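Local coordinates for photoreceptor-histidine kinase BphP (Stigmatella aurantiaca DW4/3-1, PDB 6BAF), which probably senses red and far-red light through a bilin bound in its chromophore-binding domain and relays the signal by histidine kinase activity, at residues A[15-20]-A[107-112]; A[55-60]-A[80-85]; A[101-106]-A[228-233]. One frame throughout, in Å; residues are numbered along the deposited sequence. Where two conformers were deposited one is given.

Overall arrangement
The three contacts show how one antiparallel sheet can hold a domain together and also meet its neighbour. Contact 1 joins two adjacent strands in the middle of the PAS sheet, 19-23 and 103-110. Contact 2, with its centre about 15 Å away, is nested within the loop that contact 1 closes and packs against 80-85, one of the two outermost strands. Contact 3, about 17 Å from contact 1 between centres, uses strand 103-110 again but meets a loop of the GAF domain. Along the chain the order is 15-20, 101-106, 107-112, 228-233, so contacts 1 and 3 cross. Leu20 of contact 1 packs on Ile105, Leu230 and Leu232 of contact 3, making the domain interface continuous with the sheet.

Contact 1 of 3, residues A[15-20]-A[107-112]; sequences QPHGVL and ELEPSS
In the PAS sheet, the antiparallel pairing of strands 19-23 and 103-110 joins the first and last strands of the classical five-stranded order, with Val19 opposite Leu108 as a hydrogen-bonded pair. Val19 N gives its hydrogen to Leu108 O at 2.9 Å, and Leu108 N returns the bond to Val19 O at 2.8 Å. Beyond this pair lie Leu20 and Glu107, a non-hydrogen-bonded pair of the antiparallel ladder, whose side chains share one face of the sheet: methyl CD1 of Leu20 rests 3.5 Å from Glu107 OE2. That carboxylate is held from outside by the backbone N-H groups of Val236 and Leu237, a GAF-domain grip on a PAS strand. Before the strand, a type I turn from Gln15 to Gly18 presents His17. With CG set between the backbone N and the carbonyl carbon (chi1 57°), the imidazole lies alongside the Glu109 side chain, both pointing the same way, and the ring and carboxylate planes differ by 33°. Glu109 OE2 forms a salt bridge with Arg287 of helix 284-300. A water bonds to His17 NE2, but its reach to Glu109 OE1 is doubtfully short; directly, His17 NE2 approaches Glu109 OE1 to 3.6 Å.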
loop_
_atom_site.group_PDB
_atom_site.type_symbol
_atom_site.label_atom_id
_atom_site.label_comp_id
_atom_site.label_asym_id
_atom_site.label_seq_id
_atom_site.Cartn_x
_atom_site.Cartn_y
_atom_site.Cartn_z
ATOM N N GLN A 15 -5.613 5.236 -26.747
ATOM C CA GLN A 15 -4.182 5.408 -26.886
ATOM C C GLN A 15 -3.583 4.040 -27.146
ATOM O O GLN A 15 -3.911 3.083 -26.441
ATOM C CB GLN A 15 -3.622 6.027 -25.611
ATOM C CG GLN A 15 -4.203 7.399 -25.300
ATOM C CD GLN A 15 -3.624 8.002 -24.023
ATOM O OE1 GLN A 15 -2.399 8.106 -23.881
ATOM N NE2 GLN A 15 -4.493 8.386 -23.081
ATOM N N PRO A 16 -2.742 3.883 -28.169
ATOM C CA PRO A 16 -2.439 2.537 -28.666
ATOM C C PRO A 16 -1.416 1.748 -27.868
ATOM O O PRO A 16 -1.050 0.657 -28.320
ATOM C CB PRO A 16 -1.919 2.814 -30.088
ATOM C CG PRO A 16 -1.360 4.201 -30.004
ATOM C CD PRO A 16 -2.234 4.947 -29.056
ATOM N N HIS A 17 -0.935 2.207 -26.697
ATOM C CA HIS A 17 0.025 1.359 -25.974
ATOM C C HIS A 17 -0.636 0.224 -25.222
ATOM O O HIS A 17 0.079 -0.644 -24.704
ATOM C CB HIS A 17 0.861 2.168 -24.976
ATOM C CG HIS A 17 0.041 2.905 -23.962
ATOM N ND1 HIS A 17 -0.593 4.099 -24.244
ATOM C CD2 HIS A 17 -0.259 2.613 -22.673
ATOM C CE1 HIS A 17 -1.238 4.517 -23.167
ATOM N NE2 HIS A 17 -1.063 3.623 -22.202
ATOM N N GLY A 18 -1.972 0.214 -25.119
ATOM C CA GLY A 18 -2.696 -0.916 -24.560
ATOM C C GLY A 18 -3.805 -1.319 -25.520
ATOM O O GLY A 18 -3.982 -0.707 -26.573
ATOM N N VAL A 19 -4.533 -2.369 -25.150
ATOM C CA VAL A 19 -5.658 -2.832 -25.949
ATOM C C VAL A 19 -6.911 -2.668 -25.105
ATOM O O VAL A 19 -6.889 -2.939 -23.904
ATOM C CB VAL A 19 -5.501 -4.298 -26.421
ATOM C CG1 VAL A 19 -6.853 -4.837 -26.947
ATOM C CG2 VAL A 19 -4.508 -4.364 -27.542
ATOM N N LEU A 20 -7.999 -2.224 -25.731
ATOM C CA LEU A 20 -9.304 -2.196 -25.085
ATOM C C LEU A 20 -10.210 -3.262 -25.697
ATOM O O LEU A 20 -10.345 -3.335 -26.921
ATOM C CB LEU A 20 -9.928 -0.825 -25.230
ATOM C CG LEU A 20 -11.251 -0.671 -24.477
ATOM C CD1 LEU A 20 -11.290 0.662 -23.739
ATOM C CD2 LEU A 20 -12.438 -0.837 -25.475
ATOM N N GLU A 107 -9.191 -3.455 -20.140
ATOM C CA GLU A 107 -8.020 -2.813 -20.725
ATOM C C GLU A 107 -6.775 -3.609 -20.389
ATOM O O GLU A 107 -6.614 -4.075 -19.252
ATOM C CB GLU A 107 -7.905 -1.371 -20.232
ATOM C CG GLU A 107 -9.094 -0.629 -20.801
ATOM C CD GLU A 107 -9.166 0.799 -20.398
ATOM O OE1 GLU A 107 -9.406 1.081 -19.177
ATOM O OE2 GLU A 107 -8.989 1.646 -21.315
ATOM N N LEU A 108 -5.922 -3.805 -21.395
ATOM C CA LEU A 108 -4.749 -4.670 -21.292
ATOM C C LEU A 108 -3.511 -3.834 -21.566
ATOM O O LEU A 108 -3.413 -3.197 -22.621
ATOM C CB LEU A 108 -4.805 -5.829 -22.281
ATOM C CG LEU A 108 -6.000 -6.768 -22.158
ATOM C CD1 LEU A 108 -5.957 -7.833 -23.253
ATOM C CD2 LEU A 108 -6.090 -7.407 -20.783
ATOM N N GLU A 109 -2.584 -3.815 -20.602
ATOM C CA GLU A 109 -1.291 -3.156 -20.741
ATOM C C GLU A 109 -0.172 -4.165 -20.504
ATOM O O GLU A 109 -0.269 -4.999 -19.589
ATOM C CB GLU A 109 -1.166 -1.996 -19.770
ATOM C CG GLU A 109 -1.961 -0.738 -20.203
ATOM C CD GLU A 109 -2.013 0.360 -19.092
ATOM O OE1 GLU A 109 -2.159 1.561 -19.427
ATOM O OE2 GLU A 109 -1.923 0.016 -17.875
ATOM N N PRO A 110 0.850 -4.177 -21.353
ATOM C CA PRO A 110 1.916 -5.181 -21.197
ATOM C C PRO A 110 2.466 -5.161 -19.775
ATOM O O PRO A 110 2.637 -4.093 -19.163
ATOM C CB PRO A 110 2.962 -4.748 -22.224
ATOM C CG PRO A 110 2.195 -3.980 -23.256
ATOM C CD PRO A 110 1.017 -3.343 -22.554
ATOM N N SER A 111 2.646 -6.355 -19.208
ATOM C CA SER A 111 3.159 -6.465 -17.851
ATOM C C SER A 111 4.589 -5.939 -17.791
ATOM O O SER A 111 5.368 -6.085 -18.740
ATOM C CB SER A 111 3.103 -7.919 -17.369
ATOM O OG SER A 111 1.884 -8.191 -16.681
ATOM N N SER A 112 4.924 -5.323 -16.654
ATOM C CA SER A 112 6.195 -4.621 -16.487
ATOM C C SER A 112 7.393 -5.560 -16.612
ATOM O O SER A 112 7.327 -6.752 -16.279
ATOM C CB SER A 112 6.247 -3.934 -15.119
ATOM O OG SER A 112 6.210 -4.898 -14.076
HETATM O O HOH W 1 -1.465 3.861 -19.597
#

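Contact 2 of 3, residues A[55-60]-A[80-85]; sequences HFIEPS and LKVVWR
Phe56 and Trp84 form the apolar centre, where Phe56 CB and the adjoining ring edge at CG and CD1 both press on the CZ3-CH2 end of the indole; Phe56 CG comes as near as 3.2 Å to Trp84 CH2. Phe56 CB sits over one face of the indole, 3.3 Å from the centroid of the Trp84 six-membered ring and 17° off its normal, a tight CH-pi contact. The two side chains run side by side, pointing the same way; their rings are nearly parallel, 18° apart, but so far slid that they barely overlap. Ile57 adds methyl CD1, which comes obliquely to the pyrrole end of the indole, 3.8 Å from Trp84 NE1, and reaches Val82 CG1 at 4.1 Å. Trp84 NE1 is thus buried among hydrocarbon with no hydrogen-bond partner in the model.

Outside this core the backbones form a single bridge at Ile57 and Trp84. Arg85 N donates to Phe56 O at 2.9 Å, in a rather bent bond, while Glu58 N gives a straighter one to Val83 O at 3.0 Å.

At the polar edge Glu58 turns over Arg85. Its chi1 (-165°), with CG anti to the backbone N, lays CG over the centre of the guanidinium face, 3.3 Å from Arg85 CZ, and the bend at chi2 then turns the carboxylate back toward Ser60. The salt bridge of Glu58 OE1 with Arg85 NH1, 3.5 Å long, is therefore one of charges alone, with no N-H aimed at the oxygen; Asp90 takes Arg85 NE in a second salt bridge. The Glu58 carboxylate instead accepts weak capping hydrogen bonds from Ser60 N. Glu58 is the N-cap residue of helix 59-69, and the loop leading into that helix docks against edge strand 80-85 of the PAS fold.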
loop_
_atom_site.group_PDB
_atom_site.type_symbol
_atom_site.label_atom_id
_atom_site.label_comp_id
_atom_site.label_asym_id
_atom_site.label_seq_id
_atom_site.Cartn_x
_atom_site.Cartn_y
_atom_site.Cartn_z
ATOM N N HIS A 55 -11.017 -18.314 -25.190
ATOM C CA HIS A 55 -10.319 -18.924 -26.311
ATOM C C HIS A 55 -8.875 -18.447 -26.438
ATOM O O HIS A 55 -8.046 -19.159 -27.018
ATOM C CB HIS A 55 -11.104 -18.633 -27.600
ATOM C CG HIS A 55 -10.428 -19.120 -28.844
ATOM N ND1 HIS A 55 -9.913 -18.262 -29.798
ATOM C CD2 HIS A 55 -10.174 -20.372 -29.292
ATOM C CE1 HIS A 55 -9.370 -18.963 -30.779
ATOM N NE2 HIS A 55 -9.517 -20.245 -30.498
ATOM N N PHE A 56 -8.555 -17.257 -25.928
ATOM C CA PHE A 56 -7.243 -16.638 -26.082
ATOM C C PHE A 56 -6.384 -16.704 -24.811
ATOM O O PHE A 56 -5.244 -16.226 -24.823
ATOM C CB PHE A 56 -7.406 -15.171 -26.496
ATOM C CG PHE A 56 -8.271 -14.967 -27.719
ATOM C CD1 PHE A 56 -7.723 -15.070 -29.007
ATOM C CD2 PHE A 56 -9.627 -14.640 -27.589
ATOM C CE1 PHE A 56 -8.515 -14.866 -30.136
ATOM C CE2 PHE A 56 -10.435 -14.436 -28.728
ATOM C CZ PHE A 56 -9.882 -14.551 -29.997
ATOM N N ILE A 57 -6.906 -17.242 -23.716
ATOM C CA ILE A 57 -6.246 -17.210 -22.419
ATOM C C ILE A 57 -5.535 -18.545 -22.188
ATOM O O ILE A 57 -6.130 -19.613 -22.372
ATOM C CB ILE A 57 -7.261 -16.931 -21.293
ATOM C CG1 ILE A 57 -8.092 -15.663 -21.602
ATOM C CG2 ILE A 57 -6.569 -16.850 -19.900
ATOM C CD1 ILE A 57 -7.274 -14.415 -21.886
ATOM N N GLU A 58 -4.272 -18.484 -21.775
ATOM C CA GLU A 58 -3.561 -19.666 -21.311
ATOM C C GLU A 58 -4.429 -20.448 -20.315
ATOM O O GLU A 58 -4.919 -19.863 -19.339
ATOM C CB GLU A 58 -2.242 -19.224 -20.669
ATOM C CG GLU A 58 -1.192 -20.311 -20.435
ATOM C CD GLU A 58 -1.540 -21.242 -19.287
ATOM O OE1 GLU A 58 -1.693 -22.463 -19.538
ATOM O OE2 GLU A 58 -1.669 -20.754 -18.136
ATOM N N PRO A 59 -4.633 -21.762 -20.519
ATOM C CA PRO A 59 -5.700 -22.479 -19.785
ATOM C C PRO A 59 -5.594 -22.484 -18.270
ATOM O O PRO A 59 -6.633 -22.578 -17.603
ATOM C CB PRO A 59 -5.606 -23.902 -20.352
ATOM C CG PRO A 59 -5.133 -23.694 -21.749
ATOM C CD PRO A 59 -4.119 -22.567 -21.647
ATOM N N SER A 60 -4.400 -22.392 -17.685
ATOM C CA SER A 60 -4.324 -22.416 -16.223
ATOM C C SER A 60 -4.667 -21.071 -15.581
ATOM O O SER A 60 -5.013 -21.031 -14.394
ATOM C CB SER A 60 -2.928 -22.868 -15.775
ATOM O OG SER A 60 -1.960 -21.872 -16.043
ATOM N N LEU A 80 -5.949 -7.606 -12.983
ATOM C CA LEU A 80 -6.140 -9.008 -13.298
ATOM C C LEU A 80 -4.897 -9.498 -14.006
ATOM O O LEU A 80 -4.318 -8.784 -14.816
ATOM C CB LEU A 80 -7.372 -9.197 -14.188
ATOM C CG LEU A 80 -8.602 -8.461 -13.663
ATOM C CD1 LEU A 80 -9.732 -8.537 -14.702
ATOM C CD2 LEU A 80 -9.046 -9.013 -12.295
ATOM N N LYS A 81 -4.475 -10.714 -13.697
ATOM C CA LYS A 81 -3.392 -11.312 -14.457
ATOM C C LYS A 81 -3.986 -11.907 -15.728
ATOM O O LYS A 81 -4.864 -12.771 -15.668
ATOM C CB LYS A 81 -2.675 -12.378 -13.634
ATOM C CG LYS A 81 -1.583 -13.067 -14.444
ATOM C CD LYS A 81 -0.723 -14.038 -13.612
ATOM C CE LYS A 81 -1.586 -14.916 -12.696
ATOM N NZ LYS A 81 -2.063 -16.141 -13.399
ATOM N N VAL A 82 -3.542 -11.425 -16.876
ATOM C CA VAL A 82 -4.035 -11.903 -18.152
ATOM C C VAL A 82 -2.838 -12.438 -18.904
ATOM O O VAL A 82 -1.877 -11.699 -19.144
ATOM C CB VAL A 82 -4.736 -10.791 -18.953
ATOM C CG1 VAL A 82 -5.047 -11.294 -20.360
ATOM C CG2 VAL A 82 -6.000 -10.294 -18.206
ATOM N N VAL A 83 -2.888 -13.712 -19.276
ATOM C CA VAL A 83 -1.827 -14.334 -20.060
ATOM C C VAL A 83 -2.431 -14.724 -21.403
ATOM O O VAL A 83 -3.277 -15.622 -21.474
ATOM C CB VAL A 83 -1.220 -15.543 -19.339
ATOM C CG1 VAL A 83 -0.140 -16.195 -20.195
ATOM C CG2 VAL A 83 -0.681 -15.105 -17.945
ATOM N N TRP A 84 -2.011 -14.050 -22.459
ATOM C CA TRP A 84 -2.564 -14.262 -23.794
ATOM C C TRP A 84 -1.754 -15.287 -24.572
ATOM O O TRP A 84 -0.652 -14.982 -25.039
ATOM C CB TRP A 84 -2.601 -12.948 -24.563
ATOM C CG TRP A 84 -3.946 -12.445 -24.569
ATOM C CD1 TRP A 84 -4.604 -11.872 -23.517
ATOM C CD2 TRP A 84 -4.850 -12.426 -25.642
ATOM N NE1 TRP A 84 -5.877 -11.512 -23.870
ATOM C CE2 TRP A 84 -6.057 -11.822 -25.169
ATOM C CE3 TRP A 84 -4.770 -12.829 -26.950
ATOM C CZ2 TRP A 84 -7.163 -11.626 -25.957
ATOM C CZ3 TRP A 84 -5.872 -12.633 -27.724
ATOM C CH2 TRP A 84 -7.058 -12.032 -27.223
ATOM N N ARG A 85 -2.331 -16.471 -24.776
ATOM C CA ARG A 85 -1.722 -17.519 -25.596
ATOM C C ARG A 85 -2.207 -17.360 -27.029
ATOM O O ARG A 85 -3.359 -17.667 -27.342
ATOM C CB ARG A 85 -2.078 -18.907 -25.062
ATOM C CG ARG A 85 -1.285 -20.057 -25.713
ATOM C CD ARG A 85 -1.213 -21.236 -24.784
ATOM N NE ARG A 85 -0.085 -21.050 -23.874
ATOM C CZ ARG A 85 0.281 -21.911 -22.922
ATOM N NH1 ARG A 85 -0.419 -23.030 -22.716
ATOM N NH2 ARG A 85 1.331 -21.627 -22.147
#

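Contact 3 of 3, residues A[101-106]-A[228-233]; sequences QGRLIL and EPLDLS
The apolar part of this contact rests on the tip of Ile105. Its CG1 lies anti to the carbonyl carbon (chi1 -63°), and the extended arm carries CD1 to Leu230 CD2 at 4.1 Å, the two side chains sliding past each other in opposite directions. The same methyl comes to 3.9 Å from the backbone oxygen Asp231 O and more loosely to Leu232 CD2. Leu20 of the adjoining strand packs on both Ile105 and Leu230.

Polar groups meet without a direct hydrogen bond. Gln101 crosses Asp231 so that CG, not the amide, is nearest to Asp231 OD2, at 3.6 Å. The other oxygen is spent inside the loop: Asp231 OD1 accepts from Ser233 N at 2.9 Å, closing an Asx turn, and takes Ser233 OG on its syn lone pair at 2.6 Å. Two donors thus fix the carboxylate's rotation.

Arg103 NH1 hydrogen-bonds with His226 ND1; its water link to Glu228 OE1 is weak and, as Arg103 has two conformers, tentative.

Leu232 also pairs through its backbone with His9 of the N-terminal segment, consistent with the knot of phytochromes, in which a GAF-domain loop encircles the chain leading into the PAS domain.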
loop_
_atom_site.group_PDB
_atom_site.type_symbol
_atom_site.label_atom_id
_atom_site.label_comp_id
_atom_site.label_asym_id
_atom_site.label_seq_id
_atom_site.Cartn_x
_atom_site.Cartn_y
_atom_site.Cartn_z
ATOM N N GLN A 101 -22.021 2.083 -17.706
ATOM C CA GLN A 101 -23.125 2.214 -18.671
ATOM C C GLN A 101 -23.500 0.863 -19.275
ATOM O O GLN A 101 -23.724 0.742 -20.477
ATOM C CB GLN A 101 -22.783 3.208 -19.778
ATOM C CG GLN A 101 -22.485 4.626 -19.279
ATOM C CD GLN A 101 -23.728 5.351 -18.811
ATOM O OE1 GLN A 101 -24.840 4.910 -19.073
ATOM N NE2 GLN A 101 -23.547 6.474 -18.122
ATOM N N GLY A 102 -23.531 -0.175 -18.451
ATOM C CA GLY A 102 -23.957 -1.450 -18.975
ATOM C C GLY A 102 -22.910 -2.246 -19.730
ATOM O O GLY A 102 -23.220 -3.359 -20.173
ATOM N N ARG A 103 -21.666 -1.772 -19.849
ATOM C CA ARG A 103 -20.670 -2.549 -20.563
ATOM C C ARG A 103 -19.529 -2.937 -19.628
ATOM O O ARG A 103 -19.223 -2.255 -18.641
ATOM C CB ARG A 103 -20.152 -1.798 -21.814
ATOM C CG ARG A 103 -21.295 -1.297 -22.772
ATOM C CD ARG A 103 -21.529 -2.049 -24.139
ATOM N NE ARG A 103 -21.230 -3.491 -24.177
ATOM C CZ ARG A 103 -21.546 -4.345 -25.176
ATOM N NH1 ARG A 103 -22.233 -3.939 -26.286
ATOM N NH2 ARG A 103 -21.173 -5.624 -25.044
ATOM N N LEU A 104 -18.923 -4.078 -19.936
ATOM C CA LEU A 104 -17.770 -4.602 -19.207
ATOM C C LEU A 104 -16.548 -4.368 -20.087
ATOM O O LEU A 104 -16.407 -4.985 -21.151
ATOM C CB LEU A 104 -17.943 -6.089 -18.901
ATOM C CG LEU A 104 -17.182 -6.855 -17.820
ATOM C CD1 LEU A 104 -16.937 -8.305 -18.187
ATOM C CD2 LEU A 104 -15.965 -6.179 -17.168
ATOM N N ILE A 105 -15.673 -3.472 -19.657
ATOM C CA ILE A 105 -14.526 -3.045 -20.445
ATOM C C ILE A 105 -13.275 -3.610 -19.794
ATOM O O ILE A 105 -13.072 -3.445 -18.583
ATOM C CB ILE A 105 -14.454 -1.514 -20.532
ATOM C CG1 ILE A 105 -15.686 -0.983 -21.263
ATOM C CG2 ILE A 105 -13.115 -1.102 -21.167
ATOM C CD1 ILE A 105 -15.852 0.525 -21.253
ATOM N N LEU A 106 -12.439 -4.267 -20.591
ATOM C CA LEU A 106 -11.187 -4.840 -20.113
ATOM C C LEU A 106 -10.056 -4.159 -20.871
ATOM O O LEU A 106 -10.010 -4.206 -22.111
ATOM C CB LEU A 106 -11.176 -6.359 -20.312
ATOM C CG LEU A 106 -9.846 -7.084 -20.119
ATOM C CD1 LEU A 106 -9.367 -6.959 -18.654
ATOM C CD2 LEU A 106 -9.985 -8.561 -20.541
ATOM N N GLU A 228 -22.660 2.330 -31.940
ATOM C CA GLU A 228 -22.937 3.117 -30.713
ATOM C C GLU A 228 -21.683 3.508 -29.923
ATOM O O GLU A 228 -20.849 2.673 -29.569
ATOM C CB GLU A 228 -23.963 2.428 -29.802
ATOM C CG GLU A 228 -25.346 2.315 -30.498
ATOM C CD GLU A 228 -25.901 0.861 -30.646
ATOM O OE1 GLU A 228 -25.115 -0.133 -30.417
ATOM O OE2 GLU A 228 -27.112 0.730 -31.063
ATOM N N PRO A 229 -21.561 4.803 -29.684
ATOM C CA PRO A 229 -20.380 5.318 -28.987
ATOM C C PRO A 229 -20.207 4.593 -27.662
ATOM O O PRO A 229 -21.169 4.408 -26.915
ATOM C CB PRO A 229 -20.704 6.800 -28.804
ATOM C CG PRO A 229 -21.727 7.096 -29.953
ATOM C CD PRO A 229 -22.556 5.851 -29.988
ATOM N N LEU A 230 -19.002 4.049 -27.467
ATOM C CA LEU A 230 -18.563 3.454 -26.210
ATOM C C LEU A 230 -18.246 4.569 -25.228
ATOM O O LEU A 230 -17.375 5.401 -25.498
ATOM C CB LEU A 230 -17.291 2.641 -26.424
ATOM C CG LEU A 230 -17.185 1.230 -25.925
ATOM C CD1 LEU A 230 -15.725 0.890 -25.751
ATOM C CD2 LEU A 230 -18.023 0.921 -24.703
ATOM N N ASP A 231 -18.911 4.581 -24.097
ATOM C CA ASP A 231 -18.605 5.570 -23.077
ATOM C C ASP A 231 -17.303 5.151 -22.395
ATOM O O ASP A 231 -17.258 4.129 -21.682
ATOM C CB ASP A 231 -19.756 5.676 -22.081
ATOM C CG ASP A 231 -19.543 6.779 -21.076
ATOM O OD1 ASP A 231 -18.364 7.065 -20.711
ATOM O OD2 ASP A 231 -20.547 7.370 -20.641
ATOM N N LEU A 232 -16.245 5.939 -22.602
ATOM C CA LEU A 232 -14.906 5.577 -22.125
ATOM C C LEU A 232 -14.498 6.380 -20.887
ATOM O O LEU A 232 -13.311 6.415 -20.533
ATOM C CB LEU A 232 -13.899 5.771 -23.254
ATOM C CG LEU A 232 -14.073 4.787 -24.417
ATOM C CD1 LEU A 232 -13.122 5.116 -25.530
ATOM C CD2 LEU A 232 -13.813 3.346 -23.942
ATOM N N SER A 233 -15.464 7.031 -20.231
ATOM C CA SER A 233 -15.232 7.824 -19.033
ATOM C C SER A 233 -14.267 7.188 -18.035
ATOM O O SER A 233 -13.433 7.904 -17.487
ATOM C CB SER A 233 -16.555 8.113 -18.308
ATOM O OG SER A 233 -17.388 8.932 -19.105
HETATM O O HOH W 2 -23.085 -1.553 -28.030
#